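Local coordinates for 3-methylaspartate ammonia-lyase (PDB 1KKO), which catalyses the reversible, magnesium-dependent anti elimination of ammonia from L-threo-3-methylaspartate to give mesaconate, a step in glutamate degradation, at residues N112-F115 / F116-R120; E209-R212 / E213-R216; V215-L218 / S219-L223; T292-L295 / T296-S300; E393-N396 / I397-E401. All coordinates share one frame; numbering follows the deposited sequence.

Contact 1: residues N112-F115 / F116-R120; sequences NARF and FDKLR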
loop_
_atom_site.group_PDB
_atom_site.type_symbol
_atom_site.label_atom_id
_atom_site.label_comp_id
_atom_site.label_asym_id
_atom_site.label_seq_id
_atom_site.Cartn_x
_atom_site.Cartn_y
_atom_site.Cartn_z
ATOM N N ASN A 112 -13.669 25.277 9.789
ATOM C CA ASN A 112 -12.944 24.394 10.694
ATOM C C ASN A 112 -11.488 24.208 10.254
ATOM O O ASN A 112 -10.571 24.190 11.073
ATOM C CB ASN A 112 -13.609 23.023 10.757
ATOM C CG ASN A 112 -14.924 23.038 11.488
ATOM O OD1 ASN A 112 -15.169 23.909 12.328
ATOM N ND2 ASN A 112 -15.752 22.023 11.231
ATOM N N ALA A 113 -11.291 24.039 8.957
ATOM C CA ALA A 113 -9.930 23.876 8.443
ATOM C C ALA A 113 -9.073 25.099 8.760
ATOM O O ALA A 113 -7.930 24.969 9.201
ATOM C CB ALA A 113 -9.956 23.628 6.958
ATOM N N ARG A 114 -9.633 26.291 8.551
ATOM C CA ARG A 114 -8.917 27.523 8.859
ATOM C C ARG A 114 -8.616 27.652 10.348
ATOM O O ARG A 114 -7.518 28.055 10.739
ATOM C CB ARG A 114 -9.718 28.735 8.404
ATOM C CG ARG A 114 -9.684 28.968 6.910
ATOM C CD ARG A 114 -10.248 30.335 6.529
ATOM N NE ARG A 114 -11.701 30.361 6.659
ATOM C CZ ARG A 114 -12.546 30.246 5.644
ATOM N NH1 ARG A 114 -12.093 30.128 4.402
ATOM N NH2 ARG A 114 -13.858 30.253 5.867
ATOM N N PHE A 115 -9.572 27.275 11.189
ATOM C CA PHE A 115 -9.372 27.385 12.620
ATOM C C PHE A 115 -8.158 26.593 13.059
ATOM O O PHE A 115 -7.275 27.110 13.729
ATOM C CB PHE A 115 -10.609 26.940 13.397
ATOM C CG PHE A 115 -10.378 26.843 14.869
ATOM C CD1 PHE A 115 -10.463 27.967 15.673
ATOM C CD2 PHE A 115 -10.046 25.642 15.455
ATOM C CE1 PHE A 115 -10.231 27.880 17.019
ATOM C CE2 PHE A 115 -9.807 25.559 16.805
ATOM C CZ PHE A 115 -9.909 26.686 17.586
ATOM N N PHE A 116 -8.095 25.326 12.664
ATOM C CA PHE A 116 -6.957 24.513 13.059
ATOM C C PHE A 116 -5.680 24.873 12.329
ATOM O O PHE A 116 -4.603 24.643 12.855
ATOM C CB PHE A 116 -7.277 23.021 12.912
ATOM C CG PHE A 116 -8.265 22.553 13.922
ATOM C CD1 PHE A 116 -7.895 22.397 15.239
ATOM C CD2 PHE A 116 -9.580 22.325 13.577
ATOM C CE1 PHE A 116 -8.819 21.998 16.190
ATOM C CE2 PHE A 116 -10.511 21.935 14.532
ATOM C CZ PHE A 116 -10.126 21.774 15.827
ATOM N N ASP A 117 -5.793 25.468 11.146
ATOM C CA ASP A 117 -4.592 25.815 10.404
ATOM C C ASP A 117 -3.825 26.959 11.045
ATOM O O ASP A 117 -2.625 27.073 10.818
ATOM C CB ASP A 117 -4.913 26.182 8.960
ATOM C CG ASP A 117 -3.798 25.817 8.022
ATOM O OD1 ASP A 117 -3.321 24.650 8.069
ATOM O OD2 ASP A 117 -3.342 26.630 7.207
ATOM N N LYS A 118 -4.521 27.792 11.825
ATOM C CA LYS A 118 -3.939 28.985 12.446
ATOM C C LYS A 118 -3.825 28.900 13.969
ATOM O O LYS A 118 -3.321 29.824 14.619
ATOM C CB LYS A 118 -4.782 30.203 12.083
ATOM C CG LYS A 118 -4.701 30.610 10.625
ATOM C CD LYS A 118 -5.688 29.875 9.753
ATOM C CE LYS A 118 -6.184 30.766 8.641
ATOM N NZ LYS A 118 -5.109 31.707 8.164
ATOM N N LEU A 119 -4.282 27.793 14.534
ATOM C CA LEU A 119 -4.228 27.585 15.970
ATOM C C LEU A 119 -2.796 27.523 16.503
ATOM O O LEU A 119 -1.942 26.879 15.923
ATOM C CB LEU A 119 -4.941 26.277 16.292
ATOM C CG LEU A 119 -5.113 25.987 17.774
ATOM C CD1 LEU A 119 -6.042 26.992 18.425
ATOM C CD2 LEU A 119 -5.640 24.576 17.971
ATOM N N ARG A 120 -2.546 28.180 17.635
ATOM C CA ARG A 120 -1.235 28.092 18.276
ATOM C C ARG A 120 -1.347 27.585 19.712
ATOM O O ARG A 120 -2.199 28.047 20.481
ATOM C CB ARG A 120 -0.516 29.437 18.259
ATOM C CG ARG A 120 -0.041 29.844 16.884
ATOM C CD ARG A 120 0.441 31.275 16.809
ATOM N NE ARG A 120 0.871 31.621 15.459
ATOM C CZ ARG A 120 2.089 31.396 14.985
ATOM N NH1 ARG A 120 3.011 30.826 15.747
ATOM N NH2 ARG A 120 2.385 31.740 13.741
HETATM O O HOH W 1 -5.984 22.965 8.928
#
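Phe-116 N donates to Asn-112 O at 3.2 Å along an almost straight line (N-H...O 173°), and Asp-117 N donates to Ala-113 O at 2.9 Å; both are i to i+4 helix bonds. One residue on, Lys-118 N reaches Phe-115 O only weakly, at 3.4 Å. The neighbouring rings of Phe-115 and Phe-116 form a T-shaped (edge-to-face) pair, with planes at 87° and centroids 4.9 Å apart. Phe-115 supplies the edge: its CD2 sits over the centre of the Phe-116 ring. Consecutive residues can meet in this way because their first torsions differ, Phe-115 CG lying opposite its own N while Phe-116 CG (chi1 -70°) swings back beside its N. Helix 110-118 belongs to the enolase-type N-terminal part of the chain, where Phe-116 packs on Leu-100 of helix 86-101 and on Leu-134 and Leu-138 of helix 128-146. Phe-115 also makes a cation-pi contact with Arg-104, and its CZ meets Leu-119 CD1 at 4.0 Å. On another side, a water donates to Ala-113 O (2.8 Å) and Asp-117 OD1 (3.3 Å). That carboxylate oxygen also takes a salt bridge from Arg-131 and the N-H of Gly-337, which probably stabilises its negative charge.

Contact 2: residues E209-R212 / E213-R216; sequences EKLR and EYVR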
loop_
_atom_site.group_PDB
_atom_site.type_symbol
_atom_site.label_atom_id
_atom_site.label_comp_id
_atom_site.label_asym_id
_atom_site.label_seq_id
_atom_site.Cartn_x
_atom_site.Cartn_y
_atom_site.Cartn_z
ATOM N N GLU A 209 26.622 11.966 -17.413
ATOM C CA GLU A 209 26.595 10.860 -18.361
ATOM C C GLU A 209 25.743 9.673 -17.891
ATOM O O GLU A 209 25.114 9.001 -18.705
ATOM C CB GLU A 209 28.026 10.392 -18.682
ATOM C CG GLU A 209 28.742 9.610 -17.583
ATOM C CD GLU A 209 29.297 10.472 -16.464
ATOM O OE1 GLU A 209 29.125 11.700 -16.505
ATOM O OE2 GLU A 209 29.902 9.910 -15.527
ATOM N N LYS A 210 25.747 9.401 -16.593
ATOM C CA LYS A 210 24.945 8.296 -16.074
ATOM C C LYS A 210 23.452 8.601 -16.267
ATOM O O LYS A 210 22.702 7.766 -16.762
ATOM C CB LYS A 210 25.294 7.997 -14.618
ATOM C CG LYS A 210 26.643 7.270 -14.467
ATOM C CD LYS A 210 27.190 7.342 -13.062
ATOM C CE LYS A 210 28.687 7.008 -13.026
ATOM N NZ LYS A 210 28.946 5.617 -12.574
ATOM N N LEU A 211 23.029 9.809 -15.917
ATOM C CA LEU A 211 21.631 10.169 -16.105
ATOM C C LEU A 211 21.285 10.152 -17.586
ATOM O O LEU A 211 20.205 9.728 -17.972
ATOM C CB LEU A 211 21.319 11.528 -15.490
ATOM C CG LEU A 211 19.895 12.013 -15.763
ATOM C CD1 LEU A 211 18.863 11.014 -15.253
ATOM C CD2 LEU A 211 19.697 13.361 -15.112
ATOM N N ARG A 212 22.201 10.605 -18.435
ATOM C CA ARG A 212 21.949 10.582 -19.868
ATOM C C ARG A 212 21.651 9.160 -20.337
ATOM O O ARG A 212 20.681 8.913 -21.057
ATOM C CB ARG A 212 23.156 11.119 -20.630
ATOM C CG ARG A 212 22.964 11.070 -22.124
ATOM C CD ARG A 212 24.161 11.552 -22.912
ATOM N NE ARG A 212 24.570 12.856 -22.427
ATOM C CZ ARG A 212 23.910 13.980 -22.655
ATOM N NH1 ARG A 212 22.803 13.985 -23.393
ATOM N NH2 ARG A 212 24.363 15.110 -22.141
ATOM N N GLU A 213 22.489 8.232 -19.898
ATOM C CA GLU A 213 22.356 6.836 -20.268
ATOM C C GLU A 213 21.077 6.243 -19.676
ATOM O O GLU A 213 20.427 5.411 -20.303
ATOM C CB GLU A 213 23.611 6.072 -19.846
ATOM C CG GLU A 213 24.841 6.628 -20.558
ATOM C CD GLU A 213 26.039 5.704 -20.547
ATOM O OE1 GLU A 213 25.862 4.500 -20.820
ATOM O OE2 GLU A 213 27.164 6.195 -20.286
ATOM N N TYR A 214 20.708 6.694 -18.482
ATOM C CA TYR A 214 19.469 6.230 -17.870
ATOM C C TYR A 214 18.229 6.690 -18.649
ATOM O O TYR A 214 17.294 5.911 -18.851
ATOM C CB TYR A 214 19.372 6.683 -16.417
ATOM C CG TYR A 214 18.073 6.215 -15.802
ATOM C CD1 TYR A 214 17.896 4.880 -15.458
ATOM C CD2 TYR A 214 17.005 7.086 -15.621
ATOM C CE1 TYR A 214 16.707 4.434 -14.934
ATOM C CE2 TYR A 214 15.820 6.646 -15.087
ATOM C CZ TYR A 214 15.670 5.320 -14.755
ATOM O OH TYR A 214 14.469 4.892 -14.226
ATOM N N VAL A 215 18.204 7.947 -19.088
ATOM C CA VAL A 215 17.052 8.438 -19.830
ATOM C C VAL A 215 16.880 7.622 -21.105
ATOM O O VAL A 215 15.762 7.279 -21.493
ATOM C CB VAL A 215 17.152 9.938 -20.158
ATOM C CG1 VAL A 215 15.970 10.378 -20.988
ATOM C CG2 VAL A 215 17.203 10.759 -18.880
ATOM N N ARG A 216 17.996 7.312 -21.759
ATOM C CA ARG A 216 17.958 6.523 -22.981
ATOM C C ARG A 216 17.450 5.116 -22.691
ATOM O O ARG A 216 16.632 4.572 -23.438
ATOM C CB ARG A 216 19.350 6.465 -23.615
ATOM C CG ARG A 216 19.390 5.720 -24.938
ATOM C CD ARG A 216 18.502 6.319 -25.992
ATOM N NE ARG A 216 18.047 5.323 -26.953
ATOM C CZ ARG A 216 17.821 5.571 -28.235
ATOM N NH1 ARG A 216 18.001 6.794 -28.724
ATOM N NH2 ARG A 216 17.411 4.592 -29.027
#
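The opening turns of helix 209-225, an outer helix of the TIM barrel between strands 191-194 and 234-238, set Leu-211 against Val-215. Four successive i to i+4 bonds define the helix here, among them Tyr-214 N to Lys-210 O at 2.8 Å, Val-215 N to Leu-211 O at 2.9 Å and the longer Arg-216 N to Arg-212 O at 3.2 Å. Leu-211 CD1 meets Val-215 CG2 at 4.0 Å and touches the Tyr-214 ring more loosely, at CD2 (4.4 Å). Val-215 CG2 can make this contact because it lies beside its own N, CG1 taking the position opposite that N (chi1 177°). Leu-211 and Val-215 both rest on Ile-237 of strand 234-238, while Tyr-214 sends its OH to Arg-177 O. The polar flank is packed differently: Glu-213 CG presses on Glu-209 O at 3.0 Å, a tight approach. The two like-charged carboxylates stay apart, with Glu-209 OE2 6.6 Å from Glu-213 OE2, and Glu-209 OE1 turns back to accept from Lys-207 N. Arg-212 NH2 is hydrogen-bonded to Ser-260 OG at the end of helix 251-260. With apolar residues on the strand and polar ones on the other flank, the segment is an amphipathic outer helix of a beta/alpha barrel.

Contact 3: residues V215-L218 / S219-L223; sequences VRWL and SDRIL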
loop_
_atom_site.group_PDB
_atom_site.type_symbol
_atom_site.label_atom_id
_atom_site.label_comp_id
_atom_site.label_asym_id
_atom_site.label_seq_id
_atom_site.Cartn_x
_atom_site.Cartn_y
_atom_site.Cartn_z
ATOM N N VAL A 215 18.204 7.947 -19.088
ATOM C CA VAL A 215 17.052 8.438 -19.830
ATOM C C VAL A 215 16.880 7.622 -21.105
ATOM O O VAL A 215 15.762 7.279 -21.493
ATOM C CB VAL A 215 17.152 9.938 -20.158
ATOM C CG1 VAL A 215 15.970 10.378 -20.988
ATOM C CG2 VAL A 215 17.203 10.759 -18.880
ATOM N N ARG A 216 17.996 7.312 -21.759
ATOM C CA ARG A 216 17.958 6.523 -22.981
ATOM C C ARG A 216 17.450 5.116 -22.691
ATOM O O ARG A 216 16.632 4.572 -23.438
ATOM C CB ARG A 216 19.350 6.465 -23.615
ATOM C CG ARG A 216 19.390 5.720 -24.938
ATOM C CD ARG A 216 18.502 6.319 -25.992
ATOM N NE ARG A 216 18.047 5.323 -26.953
ATOM C CZ ARG A 216 17.821 5.571 -28.235
ATOM N NH1 ARG A 216 18.001 6.794 -28.724
ATOM N NH2 ARG A 216 17.411 4.592 -29.027
ATOM N N TRP A 217 17.946 4.530 -21.606
ATOM C CA TRP A 217 17.511 3.202 -21.204
ATOM C C TRP A 217 16.009 3.225 -20.942
ATOM O O TRP A 217 15.280 2.322 -21.336
ATOM C CB TRP A 217 18.234 2.729 -19.948
ATOM C CG TRP A 217 17.711 1.411 -19.514
ATOM C CD1 TRP A 217 18.123 0.187 -19.948
ATOM C CD2 TRP A 217 16.614 1.172 -18.628
ATOM N NE1 TRP A 217 17.372 -0.803 -19.363
ATOM C CE2 TRP A 217 16.438 -0.224 -18.546
ATOM C CE3 TRP A 217 15.775 1.995 -17.869
ATOM C CZ2 TRP A 217 15.450 -0.810 -17.753
ATOM C CZ3 TRP A 217 14.799 1.411 -17.088
ATOM C CH2 TRP A 217 14.651 0.024 -17.028
ATOM N N LEU A 218 15.565 4.284 -20.276
ATOM C CA LEU A 218 14.172 4.450 -19.892
ATOM C C LEU A 218 13.248 4.563 -21.100
ATOM O O LEU A 218 12.261 3.832 -21.210
ATOM C CB LEU A 218 14.067 5.685 -19.001
ATOM C CG LEU A 218 12.682 6.197 -18.637
ATOM C CD1 LEU A 218 11.880 5.128 -17.922
ATOM C CD2 LEU A 218 12.846 7.430 -17.776
ATOM N N SER A 219 13.563 5.466 -22.020
ATOM C CA SER A 219 12.732 5.600 -23.211
ATOM C C SER A 219 12.790 4.325 -24.069
ATOM O O SER A 219 11.773 3.893 -24.607
ATOM C CB SER A 219 13.097 6.840 -24.015
ATOM O OG SER A 219 14.455 6.829 -24.374
ATOM N N ASP A 220 13.969 3.719 -24.180
ATOM C CA ASP A 220 14.097 2.451 -24.906
ATOM C C ASP A 220 13.189 1.381 -24.285
ATOM O O ASP A 220 12.511 0.641 -24.994
ATOM C CB ASP A 220 15.540 1.932 -24.863
ATOM C CG ASP A 220 16.415 2.483 -25.977
ATOM O OD1 ASP A 220 15.882 3.032 -26.959
ATOM O OD2 ASP A 220 17.656 2.396 -25.931
ATOM N N ARG A 221 13.185 1.302 -22.955
ATOM C CA ARG A 221 12.422 0.280 -22.252
ATOM C C ARG A 221 10.937 0.453 -22.499
ATOM O O ARG A 221 10.219 -0.515 -22.739
ATOM C CB ARG A 221 12.701 0.344 -20.752
ATOM C CG ARG A 221 12.266 -0.888 -19.990
ATOM C CD ARG A 221 13.096 -2.123 -20.323
ATOM N NE ARG A 221 12.810 -3.238 -19.432
ATOM C CZ ARG A 221 13.283 -4.463 -19.597
ATOM N NH1 ARG A 221 14.077 -4.747 -20.626
ATOM N NH2 ARG A 221 12.959 -5.413 -18.738
ATOM N N ILE A 222 10.478 1.696 -22.420
ATOM C CA ILE A 222 9.081 2.022 -22.672
ATOM C C ILE A 222 8.699 1.651 -24.102
ATOM O O ILE A 222 7.697 0.977 -24.317
ATOM C CB ILE A 222 8.814 3.519 -22.393
ATOM C CG1 ILE A 222 8.905 3.800 -20.889
ATOM C CG2 ILE A 222 7.454 3.935 -22.936
ATOM C CD1 ILE A 222 9.106 5.269 -20.558
ATOM N N LEU A 223 9.503 2.085 -25.069
ATOM C CA LEU A 223 9.205 1.814 -26.473
ATOM C C LEU A 223 9.279 0.320 -26.789
ATOM O O LEU A 223 8.529 -0.168 -27.635
ATOM C CB LEU A 223 10.126 2.628 -27.390
ATOM C CG LEU A 223 9.919 4.147 -27.304
ATOM C CD1 LEU A 223 10.991 4.894 -28.087
ATOM C CD2 LEU A 223 8.532 4.529 -27.789
#
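Arg-216 and Asp-220, one turn apart, form a salt bridge. After an extended first torsion the arginine chain turns at chi2 (60°), bringing NE 3.1 Å from Asp-220 OD2 along a nearly straight N-H...O line. OD2 lies in the guanidinium plane, yet NE approaches it from above the carboxylate plane, the two groups being turned 75° against each other. NH2 adds a weak bond to Asp-220 OD1 at 3.0 Å, and OD1 has a further donor in Gln-266 NE2. Trp-217 and Arg-221 instead run side by side. Arg-221 CB stands over the six-membered ring, 4.2 Å from its centroid, as a CH-pi contact, and Arg-221 CD passes Trp-217 CZ2 at 3.7 Å. With CG opposite its N and a bend at chi2, Arg-221 lies along the indole, its guanidinium nearly parallel to the ring, and its end goes on to salt bridges with Asp-182 and with Asp-30 of the second subunit. Ser-219 holds OG between its N and carbonyl carbon (chi1 57°), which folds the hydroxyl back to within 3.2 Å of Val-215 O; Glu-264 O is its principal partner, competing with Val-215 O for the single proton, and Gln-266 NE2 donates to OG. Leu-218 CD1 meets Ile-222 CD1 at 3.8 Å, both side chains resting on Leu-235 of strand 234-238. Aliphatic residues facing parallel strands beneath a charged surface are typical of a TIM-barrel outer helix.

Contact 4: residues T292-L295 / T296-S300; sequences TKEL and TRLGS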
loop_
_atom_site.group_PDB
_atom_site.type_symbol
_atom_site.label_atom_id
_atom_site.label_comp_id
_atom_site.label_asym_id
_atom_site.label_seq_id
_atom_site.Cartn_x
_atom_site.Cartn_y
_atom_site.Cartn_z
ATOM N N THR A 292 15.155 28.404 -16.265
ATOM C CA THR A 292 13.991 28.477 -17.138
ATOM C C THR A 292 14.272 29.440 -18.294
ATOM O O THR A 292 14.009 29.115 -19.454
ATOM C CB THR A 292 12.779 28.923 -16.312
ATOM O OG1 THR A 292 12.483 27.919 -15.328
ATOM C CG2 THR A 292 11.507 28.993 -17.164
ATOM N N LYS A 293 14.840 30.599 -17.970
ATOM C CA LYS A 293 15.186 31.596 -18.986
ATOM C C LYS A 293 16.093 30.996 -20.052
ATOM O O LYS A 293 15.868 31.178 -21.255
ATOM C CB LYS A 293 15.885 32.789 -18.336
ATOM C CG LYS A 293 16.132 33.963 -19.281
ATOM C CD LYS A 293 17.027 35.022 -18.652
ATOM C CE LYS A 293 17.233 36.205 -19.586
ATOM N NZ LYS A 293 18.311 37.112 -19.112
ATOM N N GLU A 294 17.135 30.288 -19.634
ATOM C CA GLU A 294 18.052 29.694 -20.602
ATOM C C GLU A 294 17.415 28.553 -21.411
ATOM O O GLU A 294 17.697 28.408 -22.602
ATOM C CB GLU A 294 19.352 29.245 -19.929
ATOM C CG GLU A 294 20.382 28.635 -20.870
ATOM C CD GLU A 294 20.995 29.619 -21.857
ATOM O OE1 GLU A 294 20.714 30.834 -21.783
ATOM O OE2 GLU A 294 21.770 29.156 -22.721
ATOM N N LEU A 295 16.557 27.745 -20.785
ATOM C CA LEU A 295 15.882 26.664 -21.507
ATOM C C LEU A 295 15.070 27.237 -22.664
ATOM O O LEU A 295 15.090 26.714 -23.786
ATOM C CB LEU A 295 14.979 25.870 -20.564
ATOM C CG LEU A 295 15.721 24.905 -19.638
ATOM C CD1 LEU A 295 14.761 24.302 -18.623
ATOM C CD2 LEU A 295 16.402 23.817 -20.423
ATOM N N THR A 296 14.353 28.308 -22.365
ATOM C CA THR A 296 13.568 29.019 -23.362
ATOM C C THR A 296 14.476 29.560 -24.464
ATOM O O THR A 296 14.210 29.370 -25.651
ATOM C CB THR A 296 12.818 30.158 -22.689
ATOM O OG1 THR A 296 11.850 29.627 -21.770
ATOM C CG2 THR A 296 11.992 30.942 -23.705
ATOM N N ARG A 297 15.568 30.209 -24.074
ATOM C CA ARG A 297 16.493 30.754 -25.066
ATOM C C ARG A 297 16.947 29.680 -26.045
ATOM O O ARG A 297 17.078 29.935 -27.240
ATOM C CB ARG A 297 17.713 31.381 -24.395
ATOM C CG ARG A 297 18.505 32.280 -25.340
ATOM C CD ARG A 297 19.817 32.755 -24.773
ATOM N NE ARG A 297 20.760 31.651 -24.626
ATOM C CZ ARG A 297 21.402 31.075 -25.628
ATOM N NH1 ARG A 297 21.226 31.508 -26.874
ATOM N NH2 ARG A 297 22.236 30.070 -25.389
ATOM N N LEU A 298 17.190 28.476 -25.534
ATOM C CA LEU A 298 17.632 27.354 -26.347
ATOM C C LEU A 298 16.508 26.726 -27.169
ATOM O O LEU A 298 16.770 25.908 -28.055
ATOM C CB LEU A 298 18.225 26.269 -25.446
ATOM C CG LEU A 298 19.480 26.628 -24.654
ATOM C CD1 LEU A 298 19.746 25.549 -23.625
ATOM C CD2 LEU A 298 20.681 26.813 -25.562
ATOM N N GLY A 299 15.268 27.096 -26.870
ATOM C CA GLY A 299 14.109 26.508 -27.516
ATOM C C GLY A 299 13.870 25.071 -27.057
ATOM O O GLY A 299 13.283 24.265 -27.778
ATOM N N SER A 300 14.332 24.746 -25.852
ATOM C CA SER A 300 14.175 23.400 -25.309
ATOM C C SER A 300 12.731 23.082 -24.944
ATOM O O SER A 300 11.998 23.935 -24.467
ATOM C CB SER A 300 15.029 23.234 -24.056
ATOM O OG SER A 300 14.895 21.918 -23.533
#
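The edge of the Arg-297 guanidinium receives the Glu-294 carboxylate side-on: NE donates to OE1 at 3.0 Å and NH2 to OE2 at 2.9 Å. Both oxygens are met on their syn sides and lie close to the guanidinium plane, although the two planes are turned 42° apart. Arg-297 bends at chi3 (68°) to present this edge, and the two bonds together fix the rotation of both groups in an i to i+3 salt bridge. Leu-298 CD2 lies 3.8 Å from Glu-294 OE2, packing against the bridge. Helix 281-298 is the crossover of the beta-alpha-beta unit between strands 270-273 and 303-306, and it ends here in a Schellman motif. Ser-300 N bonds to Leu-295 O at 3.0 Å and Gly-299 N to Thr-296 O at 2.8 Å, with Gly-299 at positive phi (72°). On the strand side of this turn, Leu-295 CD2 touches Ser-300 CB at 3.9 Å while Leu-295 packs on Ile-304 of strand 303-306, and Ser-300 OG is hydrogen-bonded to Val-302 N.

Contact 5: residues E393-N396 / I397-E401; sequences EGLN and IVFNE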
loop_
_atom_site.group_PDB
_atom_site.type_symbol
_atom_site.label_atom_id
_atom_site.label_comp_id
_atom_site.label_asym_id
_atom_site.label_seq_id
_atom_site.Cartn_x
_atom_site.Cartn_y
_atom_site.Cartn_z
ATOM N N GLU A 393 1.254 -0.796 -4.512
ATOM C CA GLU A 393 0.281 -0.481 -3.484
ATOM C C GLU A 393 -0.252 0.933 -3.652
ATOM O O GLU A 393 -1.451 1.159 -3.577
ATOM C CB GLU A 393 0.898 -0.669 -2.107
ATOM C CG GLU A 393 1.348 -2.096 -1.810
ATOM C CD GLU A 393 2.809 -2.388 -2.118
ATOM O OE1 GLU A 393 3.430 -3.126 -1.319
ATOM O OE2 GLU A 393 3.332 -1.932 -3.155
ATOM N N GLY A 394 0.638 1.892 -3.857
ATOM C CA GLY A 394 0.206 3.267 -4.059
ATOM C C GLY A 394 -0.667 3.394 -5.291
ATOM O O GLY A 394 -1.619 4.172 -5.290
ATOM N N LEU A 395 -0.362 2.664 -6.353
ATOM C CA LEU A 395 -1.178 2.783 -7.549
ATOM C C LEU A 395 -2.570 2.228 -7.253
ATOM O O LEU A 395 -3.585 2.820 -7.621
ATOM C CB LEU A 395 -0.553 2.051 -8.740
ATOM C CG LEU A 395 -1.398 2.149 -10.016
ATOM C CD1 LEU A 395 -1.372 3.561 -10.605
ATOM C CD2 LEU A 395 -0.939 1.108 -11.034
ATOM N N ASN A 396 -2.621 1.074 -6.614
ATOM C CA ASN A 396 -3.891 0.497 -6.208
ATOM C C ASN A 396 -4.699 1.534 -5.423
ATOM O O ASN A 396 -5.872 1.747 -5.684
ATOM C CB ASN A 396 -3.555 -0.747 -5.368
ATOM C CG ASN A 396 -4.752 -1.506 -4.868
ATOM O OD1 ASN A 396 -5.907 -1.033 -4.871
ATOM N ND2 ASN A 396 -4.479 -2.724 -4.419
ATOM N N ILE A 397 -4.073 2.179 -4.445
ATOM C CA ILE A 397 -4.766 3.159 -3.612
ATOM C C ILE A 397 -5.248 4.379 -4.410
ATOM O O ILE A 397 -6.410 4.765 -4.327
ATOM C CB ILE A 397 -3.832 3.578 -2.447
ATOM C CG1 ILE A 397 -3.709 2.429 -1.430
ATOM C CG2 ILE A 397 -4.308 4.875 -1.779
ATOM C CD1 ILE A 397 -2.486 2.505 -0.585
ATOM N N VAL A 398 -4.356 4.988 -5.173
ATOM C CA VAL A 398 -4.673 6.246 -5.857
ATOM C C VAL A 398 -5.532 6.033 -7.107
ATOM O O VAL A 398 -6.591 6.654 -7.255
ATOM C CB VAL A 398 -3.392 7.009 -6.181
ATOM C CG1 VAL A 398 -3.695 8.215 -7.025
ATOM C CG2 VAL A 398 -2.720 7.445 -4.900
ATOM N N PHE A 399 -5.093 5.168 -8.008
ATOM C CA PHE A 399 -5.831 4.930 -9.243
ATOM C C PHE A 399 -7.224 4.410 -8.956
ATOM O O PHE A 399 -8.194 4.891 -9.544
ATOM C CB PHE A 399 -5.052 3.930 -10.081
ATOM C CG PHE A 399 -5.570 3.690 -11.476
ATOM C CD1 PHE A 399 -5.328 4.597 -12.490
ATOM C CD2 PHE A 399 -6.203 2.506 -11.795
ATOM C CE1 PHE A 399 -5.747 4.351 -13.776
ATOM C CE2 PHE A 399 -6.621 2.259 -13.101
ATOM C CZ PHE A 399 -6.399 3.192 -14.074
ATOM N N ASN A 400 -7.353 3.425 -8.070
ATOM C CA ASN A 400 -8.671 2.837 -7.873
ATOM C C ASN A 400 -9.618 3.793 -7.168
ATOM O O ASN A 400 -10.796 3.813 -7.472
ATOM C CB ASN A 400 -8.597 1.503 -7.145
ATOM C CG ASN A 400 -7.775 0.462 -7.880
ATOM O OD1 ASN A 400 -7.262 0.679 -8.985
ATOM N ND2 ASN A 400 -7.675 -0.708 -7.263
ATOM N N GLU A 401 -9.147 4.551 -6.181
ATOM C CA GLU A 401 -10.026 5.528 -5.550
ATOM C C GLU A 401 -10.465 6.561 -6.585
ATOM O O GLU A 401 -11.629 6.979 -6.617
ATOM C CB GLU A 401 -9.353 6.248 -4.385
ATOM C CG GLU A 401 -10.238 7.289 -3.716
ATOM C CD GLU A 401 -11.383 6.696 -2.896
ATOM O OE1 GLU A 401 -11.453 5.457 -2.745
ATOM O OE2 GLU A 401 -12.193 7.464 -2.335
#
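Ile-397 N to Glu-393 O (2.9 Å), Val-398 N to Gly-394 O (2.9 Å) and Phe-399 N to Leu-395 O (2.8 Å) are regular i to i+4 bonds, whereas Asn-400 N meets Asn-396 O at 3.3 Å from 46° above the carbonyl plane. Leu-395 and Phe-399 lie alongside each other, the CD1 branch of Leu-395 touching Phe-399 CB at 3.7 Å; the Phe-399 ring leads on to Tyr-12 of the second subunit. Asn-396 CG lies opposite its N and Asn-400 CG beside its own (chi1 -60°), which brings the amides together, planes 49° apart. Asn-396 OD1 comes within 3.0 Å of Asn-400 ND2, but the angle excludes a hydrogen bond. Both amides instead bond across the dimer interface, Asn-400 ND2 to Tyr-12 O and Asn-396 ND2 to Ser-14 OG of the second subunit. Glu-393 OE1 accepts from Gly-390 N of that subunit, and OE2 lies close to the other copy's Glu-393 OE1, so the pair may share a proton. Helix 392-410 thus has one flank on the second subunit and another against its own barrel, where Ile-397 packs on Ala-368 and Val-398 on Val-372 of helix 365-378, and Val-398 also meets Leu-169 of strand 169-170.

Contacts 2 and 3 are successive parts of helix 209-225, sharing Val-215 and Arg-216 with centres about 10 Å apart. Contact 4 lies on the same side of the chain's centre as contact 2, about 21 Å away between centres. Contact 1 stands apart in the N-terminal part of the chain, its centre about 46 Å from those of contacts 2 and 3, away from the active site. The others lie on outer helices of the barrel that holds that site: the side chain of Tyr-214 is about 8 Å from that of the transition-state stabiliser His-194, that of Leu-295 about 12 Å from that of the magnesium ligand Glu-273, and Gly-394 about 9 Å from the side chain of substrate-binding Gln-172. Contacts 3 and 5 both touch the second subunit.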